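Putative uncharacterized protein Ta1305 (Thermoplasma acidophilum, PDB 4RKS) phosphorylates (R)-mevalonate at its 3-hydroxyl with ATP, giving mevalonate 3-phosphate for the alternative mevalonate pathway to isoprenoids found in extreme acidophiles. Local coordinates at residues S24-T32 against D128-A137; G63-I71 against S114-I122. One frame throughout, in Å; residues are numbered along the deposited sequence.

Contact 1 of 2, residues S24-T32 against D128-A137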
loop_
_atom_site.group_PDB
_atom_site.type_symbol
_atom_site.label_atom_id
_atom_site.label_comp_id
_atom_site.label_asym_id
_atom_site.label_seq_id
_atom_site.Cartn_x
_atom_site.Cartn_y
_atom_site.Cartn_z
ATOM N N SER A 24 22.444 -5.653 -14.499
ATOM C CA SER A 24 21.467 -5.474 -13.436
ATOM C C SER A 24 20.770 -4.122 -13.488
ATOM O O SER A 24 21.240 -3.185 -14.131
ATOM C CB SER A 24 22.139 -5.619 -12.075
ATOM O OG SER A 24 22.873 -4.442 -11.777
ATOM N N ILE A 25 19.648 -4.020 -12.790
ATOM C CA ILE A 25 18.988 -2.731 -12.618
ATOM C C ILE A 25 18.391 -2.662 -11.221
ATOM O O ILE A 25 17.899 -3.656 -10.702
ATOM C CB ILE A 25 17.885 -2.473 -13.687
ATOM C CG1 ILE A 25 17.364 -1.037 -13.585
ATOM C CG2 ILE A 25 16.740 -3.476 -13.567
ATOM C CD1 ILE A 25 16.472 -0.611 -14.744
ATOM N N GLY A 26 18.465 -1.489 -10.606
ATOM C CA GLY A 26 17.877 -1.278 -9.303
ATOM C C GLY A 26 16.664 -0.370 -9.347
ATOM O O GLY A 26 16.502 0.435 -10.270
ATOM N N SER A 27 15.806 -0.492 -8.345
ATOM C CA SER A 27 14.618 0.361 -8.261
ATOM C C SER A 27 14.211 0.553 -6.810
ATOM O O SER A 27 14.740 -0.117 -5.931
ATOM C CB SER A 27 13.466 -0.235 -9.067
ATOM O OG SER A 27 13.173 -1.547 -8.622
ATOM N N THR A 28 13.262 1.458 -6.571
ATOM C CA THR A 28 12.810 1.822 -5.221
ATOM C C THR A 28 11.302 2.137 -5.251
ATOM O O THR A 28 10.848 2.824 -6.145
ATOM C CB THR A 28 13.592 3.067 -4.681
ATOM O OG1 THR A 28 14.988 2.758 -4.586
ATOM C CG2 THR A 28 13.070 3.531 -3.289
ATOM N N ALA A 29 10.526 1.638 -4.293
ATOM C CA ALA A 29 9.141 2.111 -4.136
ATOM C C ALA A 29 8.824 2.323 -2.655
ATOM O O ALA A 29 9.609 1.918 -1.775
ATOM C CB ALA A 29 8.156 1.140 -4.772
ATOM N N TYR A 30 7.675 2.945 -2.383
ATOM C CA TYR A 30 7.265 3.316 -1.026
ATOM C C TYR A 30 6.014 2.561 -0.606
ATOM O O TYR A 30 5.153 2.288 -1.443
ATOM C CB TYR A 30 7.046 4.847 -0.951
ATOM C CG TYR A 30 8.303 5.545 -1.376
ATOM C CD1 TYR A 30 9.403 5.583 -0.527
ATOM C CD2 TYR A 30 8.431 6.082 -2.650
ATOM C CE1 TYR A 30 10.574 6.176 -0.913
ATOM C CE2 TYR A 30 9.615 6.677 -3.059
ATOM C CZ TYR A 30 10.683 6.716 -2.176
ATOM O OH TYR A 30 11.867 7.287 -2.546
ATOM N N PRO A 31 5.906 2.234 0.696
ATOM C CA PRO A 31 4.741 1.515 1.217
ATOM C C PRO A 31 3.472 2.352 1.161
ATOM O O PRO A 31 3.481 3.547 0.846
ATOM C CB PRO A 31 5.140 1.198 2.667
ATOM C CG PRO A 31 6.056 2.337 3.035
ATOM C CD PRO A 31 6.841 2.627 1.772
ATOM N N THR A 32 2.345 1.707 1.426
ATOM C CA THR A 32 1.075 2.368 1.206
ATOM C C THR A 32 0.125 2.213 2.396
ATOM O O THR A 32 0.301 1.330 3.249
ATOM C CB THR A 32 0.384 1.830 -0.077
ATOM O OG1 THR A 32 0.016 0.466 0.113
ATOM C CG2 THR A 32 1.328 1.913 -1.264
ATOM N N ASP A 128 3.400 -4.217 -1.052
ATOM C CA ASP A 128 2.995 -3.343 -2.161
ATOM C C ASP A 128 4.199 -2.644 -2.797
ATOM O O ASP A 128 4.324 -2.611 -4.020
ATOM C CB ASP A 128 1.990 -2.282 -1.693
ATOM C CG ASP A 128 0.585 -2.839 -1.485
ATOM O OD1 ASP A 128 0.269 -3.927 -2.023
ATOM O OD2 ASP A 128 -0.214 -2.168 -0.794
ATOM N N ALA A 129 5.061 -2.067 -1.961
ATOM C CA ALA A 129 6.284 -1.408 -2.418
ATOM C C ALA A 129 7.210 -2.376 -3.156
ATOM O O ALA A 129 7.851 -2.007 -4.137
ATOM C CB ALA A 129 7.033 -0.769 -1.224
ATOM N N GLY A 130 7.294 -3.609 -2.675
ATOM C CA GLY A 130 8.132 -4.599 -3.322
ATOM C C GLY A 130 7.608 -4.880 -4.719
ATOM O O GLY A 130 8.372 -4.902 -5.689
ATOM N N ALA A 131 6.294 -5.080 -4.813
ATOM C CA ALA A 131 5.641 -5.347 -6.084
ATOM C C ALA A 131 5.843 -4.190 -7.059
ATOM O O ALA A 131 6.301 -4.390 -8.179
ATOM C CB ALA A 131 4.153 -5.600 -5.874
ATOM N N ALA A 132 5.499 -2.982 -6.626
ATOM C CA ALA A 132 5.660 -1.804 -7.469
ATOM C C ALA A 132 7.123 -1.608 -7.910
ATOM O O ALA A 132 7.383 -1.190 -9.044
ATOM C CB ALA A 132 5.147 -0.574 -6.738
ATOM N N SER A 133 8.076 -1.938 -7.034
ATOM C CA SER A 133 9.490 -1.723 -7.361
ATOM C C SER A 133 9.905 -2.667 -8.477
ATOM O O SER A 133 10.736 -2.317 -9.329
ATOM C CB SER A 133 10.402 -1.916 -6.140
ATOM O OG SER A 133 10.377 -3.257 -5.701
ATOM N N ILE A 134 9.338 -3.868 -8.471
ATOM C CA ILE A 134 9.530 -4.776 -9.590
ATOM C C ILE A 134 9.023 -4.141 -10.872
ATOM O O ILE A 134 9.718 -4.147 -11.887
ATOM C CB ILE A 134 8.818 -6.107 -9.374
ATOM C CG1 ILE A 134 9.394 -6.805 -8.142
ATOM C CG2 ILE A 134 8.993 -7.000 -10.594
ATOM C CD1 ILE A 134 8.692 -8.062 -7.805
ATOM N N GLY A 135 7.813 -3.591 -10.831
ATOM C CA GLY A 135 7.276 -2.894 -11.997
ATOM C C GLY A 135 8.159 -1.762 -12.508
ATOM O O GLY A 135 8.376 -1.618 -13.714
ATOM N N ALA A 136 8.681 -0.959 -11.588
ATOM C CA ALA A 136 9.534 0.170 -11.952
ATOM C C ALA A 136 10.818 -0.317 -12.578
ATOM O O ALA A 136 11.348 0.328 -13.446
ATOM C CB ALA A 136 9.855 1.047 -10.726
ATOM N N ALA A 137 11.339 -1.445 -12.113
ATOM C CA ALA A 137 12.567 -1.995 -12.707
ATOM C C ALA A 137 12.335 -2.451 -14.165
ATOM O O ALA A 137 13.154 -2.202 -15.043
ATOM C CB ALA A 137 13.090 -3.150 -11.860
#
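Ser-27 and Ser-133 make a polar link between strand 24-29 and helix 128-137. The hydroxyl OG of Ser-27 donates to the backbone O of Ser-133 at 2.7 Å, arriving well above the carbonyl plane, 47° out of it. The same oxygen accepts the routine helical bond from Ala-137 N on the opposite face of that plane, which lets one carbonyl serve two donors. With chi1 at 57°, OG of Ser-27 sits between its own backbone N and carbonyl carbon and drops onto the helix, where it also brushes Ala-137 CB. Ser-133 adopts a similar rotamer, but its OG folds back along the helix to donate to Gly-130 O at 2.6 Å; its CB, rather than its hydroxyl, faces the strand.

The rest of the interface is small and close. Ala-29 points its methyl into the helix surface, with CB 3.2 Å from Ala-129 O and also against Ala-132 CB. Ala-129 returns the contact by placing its CB 3.5 Å from Tyr-30 C. The small side chains of Ser-27, Ala-29, Ala-129, Ala-132 and Ser-133 thus let the helix pack on the strand with axes 6.8 Å apart, at 139° between their directions. This is the N-terminal domain of a GHMP kinase, and helix 128-141 directly follows the ATP-binding residues Ser-124 to Ser-127.

Toward the start of the strand, Ile-25 lays CG2 against Ala-137 CB at 4.0 Å, while its CD1 reaches over to Ala-137 O. Past Tyr-30 and Pro-31, the side chains of Thr-32 and Asp-128 cross at about a right angle, bringing Thr-32 OG1 within 2.8 Å of Asp-128 OD2. Thr-32 also touches the substrate-binding Arg-163.

Contact 2 of 2, residues G63-I71 against S114-I122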
loop_
_atom_site.group_PDB
_atom_site.type_symbol
_atom_site.label_atom_id
_atom_site.label_comp_id
_atom_site.label_asym_id
_atom_site.label_seq_id
_atom_site.Cartn_x
_atom_site.Cartn_y
_atom_site.Cartn_z
ATOM N N GLY A 63 12.502 10.154 3.308
ATOM C CA GLY A 63 12.310 9.160 2.262
ATOM C C GLY A 63 12.975 7.829 2.587
ATOM O O GLY A 63 13.161 6.989 1.703
ATOM N N SER A 64 13.320 7.630 3.859
ATOM C CA SER A 64 14.052 6.448 4.280
ATOM C C SER A 64 13.196 5.187 4.448
ATOM O O SER A 64 13.735 4.081 4.427
ATOM C CB SER A 64 14.796 6.726 5.595
ATOM O OG SER A 64 14.028 6.356 6.737
ATOM N N ILE A 65 11.890 5.343 4.654
ATOM C CA ILE A 65 10.988 4.188 4.672
ATOM C C ILE A 65 10.686 3.797 3.224
ATOM O O ILE A 65 10.055 4.557 2.473
ATOM C CB ILE A 65 9.680 4.473 5.440
ATOM C CG1 ILE A 65 9.984 4.932 6.879
ATOM C CG2 ILE A 65 8.807 3.227 5.491
ATOM C CD1 ILE A 65 8.742 5.078 7.710
ATOM N N ARG A 66 11.149 2.615 2.827
ATOM C CA ARG A 66 11.171 2.263 1.409
ATOM C C ARG A 66 11.504 0.794 1.178
ATOM O O ARG A 66 12.000 0.114 2.088
ATOM C CB ARG A 66 12.200 3.103 0.681
ATOM C CG ARG A 66 13.629 2.706 1.041
ATOM C CD ARG A 66 14.575 3.858 0.780
ATOM N NE ARG A 66 15.977 3.469 0.824
ATOM C CZ ARG A 66 16.704 3.373 1.935
ATOM N NH1 ARG A 66 16.161 3.620 3.121
ATOM N NH2 ARG A 66 17.985 3.028 1.856
ATOM N N SER A 67 11.243 0.322 -0.048
ATOM C CA SER A 67 11.742 -0.969 -0.511
ATOM C C SER A 67 12.701 -0.799 -1.702
ATOM O O SER A 67 12.355 -0.157 -2.697
ATOM C CB SER A 67 10.580 -1.880 -0.890
ATOM O OG SER A 67 11.047 -3.191 -1.163
ATOM N N GLU A 68 13.905 -1.361 -1.589
ATOM C CA GLU A 68 14.894 -1.322 -2.683
ATOM C C GLU A 68 15.091 -2.692 -3.338
ATOM O O GLU A 68 15.253 -3.713 -2.667
ATOM C CB GLU A 68 16.239 -0.806 -2.195
ATOM C CG GLU A 68 16.200 0.609 -1.625
ATOM C CD GLU A 68 17.587 1.117 -1.279
ATOM O OE1 GLU A 68 18.532 0.291 -1.209
ATOM O OE2 GLU A 68 17.728 2.340 -1.078
ATOM N N THR A 69 15.102 -2.683 -4.661
ATOM C CA THR A 69 15.079 -3.895 -5.464
ATOM C C THR A 69 16.257 -3.940 -6.413
ATOM O O THR A 69 16.669 -2.912 -6.937
ATOM C CB THR A 69 13.771 -3.980 -6.270
ATOM O OG1 THR A 69 12.728 -4.385 -5.396
ATOM C CG2 THR A 69 13.873 -4.979 -7.430
ATOM N N ARG A 70 16.794 -5.139 -6.629
ATOM C CA ARG A 70 17.829 -5.371 -7.629
ATOM C C ARG A 70 17.430 -6.605 -8.457
ATOM O O ARG A 70 17.235 -7.706 -7.917
ATOM C CB ARG A 70 19.194 -5.552 -6.946
ATOM C CG ARG A 70 20.346 -6.037 -7.819
ATOM C CD ARG A 70 20.907 -4.969 -8.735
ATOM N NE ARG A 70 21.105 -3.694 -8.055
ATOM C CZ ARG A 70 21.492 -2.571 -8.660
ATOM N NH1 ARG A 70 21.750 -2.558 -9.972
ATOM N NH2 ARG A 70 21.621 -1.458 -7.950
ATOM N N ILE A 71 17.270 -6.410 -9.759
ATOM C CA ILE A 71 17.008 -7.526 -10.681
ATOM C C ILE A 71 18.208 -7.666 -11.591
ATOM O O ILE A 71 18.656 -6.687 -12.193
ATOM C CB ILE A 71 15.726 -7.319 -11.489
ATOM C CG1 ILE A 71 14.522 -7.412 -10.554
ATOM C CG2 ILE A 71 15.616 -8.364 -12.627
ATOM C CD1 ILE A 71 13.240 -6.859 -11.131
ATOM N N SER A 114 17.470 -12.906 -11.398
ATOM C CA SER A 114 17.206 -13.076 -9.973
ATOM C C SER A 114 16.695 -11.759 -9.366
ATOM O O SER A 114 16.882 -10.685 -9.934
ATOM C CB SER A 114 18.467 -13.561 -9.236
ATOM O OG SER A 114 18.709 -14.937 -9.474
ATOM N N TYR A 115 16.032 -11.867 -8.219
ATOM C CA TYR A 115 15.397 -10.727 -7.557
ATOM C C TYR A 115 15.902 -10.627 -6.120
ATOM O O TYR A 115 15.846 -11.590 -5.374
ATOM C CB TYR A 115 13.863 -10.880 -7.589
ATOM C CG TYR A 115 13.053 -9.980 -6.648
ATOM C CD1 TYR A 115 13.102 -8.592 -6.735
ATOM C CD2 TYR A 115 12.210 -10.540 -5.697
ATOM C CE1 TYR A 115 12.341 -7.792 -5.876
ATOM C CE2 TYR A 115 11.449 -9.755 -4.850
ATOM C CZ TYR A 115 11.516 -8.391 -4.937
ATOM O OH TYR A 115 10.746 -7.643 -4.080
ATOM N N SER A 116 16.379 -9.451 -5.747
ATOM C CA SER A 116 16.875 -9.207 -4.406
ATOM C C SER A 116 16.193 -7.958 -3.854
ATOM O O SER A 116 16.199 -6.885 -4.479
ATOM C CB SER A 116 18.400 -9.053 -4.394
ATOM O OG SER A 116 18.868 -8.776 -3.082
ATOM N N SER A 117 15.572 -8.139 -2.696
ATOM C CA SER A 117 14.801 -7.110 -2.016
ATOM C C SER A 117 15.461 -6.700 -0.690
ATOM O O SER A 117 15.881 -7.571 0.083
ATOM C CB SER A 117 13.387 -7.636 -1.747
ATOM O OG SER A 117 12.654 -6.701 -0.984
ATOM N N GLN A 118 15.559 -5.391 -0.440
ATOM C CA GLN A 118 15.932 -4.863 0.876
ATOM C C GLN A 118 14.895 -3.834 1.322
ATOM O O GLN A 118 14.760 -2.777 0.703
ATOM C CB GLN A 118 17.339 -4.243 0.855
ATOM C CG GLN A 118 18.430 -5.226 0.355
ATOM C CD GLN A 118 19.861 -4.737 0.573
ATOM O OE1 GLN A 118 20.124 -3.925 1.458
ATOM N NE2 GLN A 118 20.793 -5.246 -0.229
ATOM N N ASN A 119 14.153 -4.169 2.376
ATOM C CA ASN A 119 13.167 -3.274 2.978
ATOM C C ASN A 119 13.717 -2.486 4.170
ATOM O O ASN A 119 14.455 -3.027 4.995
ATOM C CB ASN A 119 11.944 -4.068 3.431
ATOM C CG ASN A 119 11.151 -4.615 2.270
ATOM O OD1 ASN A 119 11.530 -4.434 1.113
ATOM N ND2 ASN A 119 10.047 -5.297 2.570
ATOM N N PHE A 120 13.343 -1.213 4.260
ATOM C CA PHE A 120 13.807 -0.346 5.346
ATOM C C PHE A 120 12.627 0.329 6.019
ATOM O O PHE A 120 11.872 1.030 5.363
ATOM C CB PHE A 120 14.771 0.716 4.816
ATOM C CG PHE A 120 15.930 0.153 4.054
ATOM C CD1 PHE A 120 15.795 -0.210 2.719
ATOM C CD2 PHE A 120 17.163 -0.020 4.670
ATOM C CE1 PHE A 120 16.861 -0.742 2.015
ATOM C CE2 PHE A 120 18.232 -0.543 3.967
ATOM C CZ PHE A 120 18.078 -0.908 2.632
ATOM N N GLY A 121 12.454 0.117 7.321
ATOM C CA GLY A 121 11.391 0.792 8.045
ATOM C C GLY A 121 10.053 0.146 7.759
ATOM O O GLY A 121 9.007 0.695 8.095
ATOM N N ILE A 122 10.110 -1.011 7.103
ATOM C CA ILE A 122 8.986 -1.934 6.974
ATOM C C ILE A 122 9.527 -3.366 7.086
ATOM O O ILE A 122 10.730 -3.588 6.912
ATOM C CB ILE A 122 8.217 -1.746 5.644
ATOM C CG1 ILE A 122 9.175 -1.756 4.450
ATOM C CG2 ILE A 122 7.399 -0.464 5.669
ATOM C CD1 ILE A 122 8.526 -1.332 3.137
#
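Arg-66 and Phe-120 form a stacked pair on the sheet face they share with Glu-68 and Gln-118. The guanidinium lies flat over the phenyl ring, planes 12° apart, with CZ of Arg-66 4.0 Å from the Phe-120 ring centroid in a cation-pi contact. Within its own strand the arginine is fixed at its edge: in a side-on salt bridge NE and NH2 both grip Glu-68 OE2 from above the carboxylate plane, NE at 2.8 Å, and NH1 donates to Ser-64 O. These bonds lie near the guanidinium plane and should hold it parallel to the ring.

The backbones pair as antiparallel strands, with two-way hydrogen bonds at Arg-66 with Phe-120, Glu-68 with Gln-118 and Arg-70 with Ser-116.

On the other face the residues are buried. Ser-67, its OG anti to the backbone N (chi1 -172°), donates to Asn-119 OD1 at 2.6 Å. Thr-69 meets the edge of the Tyr-115 ring, OG1 3.5 Å from CE1, while that OG1 is hydrogen-bonded to Ser-133 OG; Ile-71 CG1 adds apolar packing against Tyr-115 CD1. The strand 114-120 carries Tyr-115 to Asn-119 of the ATP site.

Strand 66-73 lies between strands 24-34 and 113-120, and the latter also pairs with strand 79-81. Helix 128-141 covers the Ser-67, Ile-71 and Tyr-115 face through Ala-129, Ala-137 and Ile-134.

Contacts 1 and 2 lie side by side in the N-terminal domain, their centres about 7 Å apart, and contact 2 is nested within the chain loop that contact 1 closes. Strands 24-34 and 66-73 are sheet neighbours. A probable hydrogen bond of 2.6 Å between Ser-133 OG and Thr-69 OG1 ties the helix of contact 1 to strand 66-71 of contact 2, and Ser-24 OG similarly meets Arg-70 NH1. Both contacts border the active site: contact 2 supplies ATP-binding residues, Asn-119 lying about 4 Å from Ser-127 between side chains, whereas the side chain of Asp-128 in contact 1 lies about 6 Å from bound mevalonate and that of Ile-122 about 12 Å.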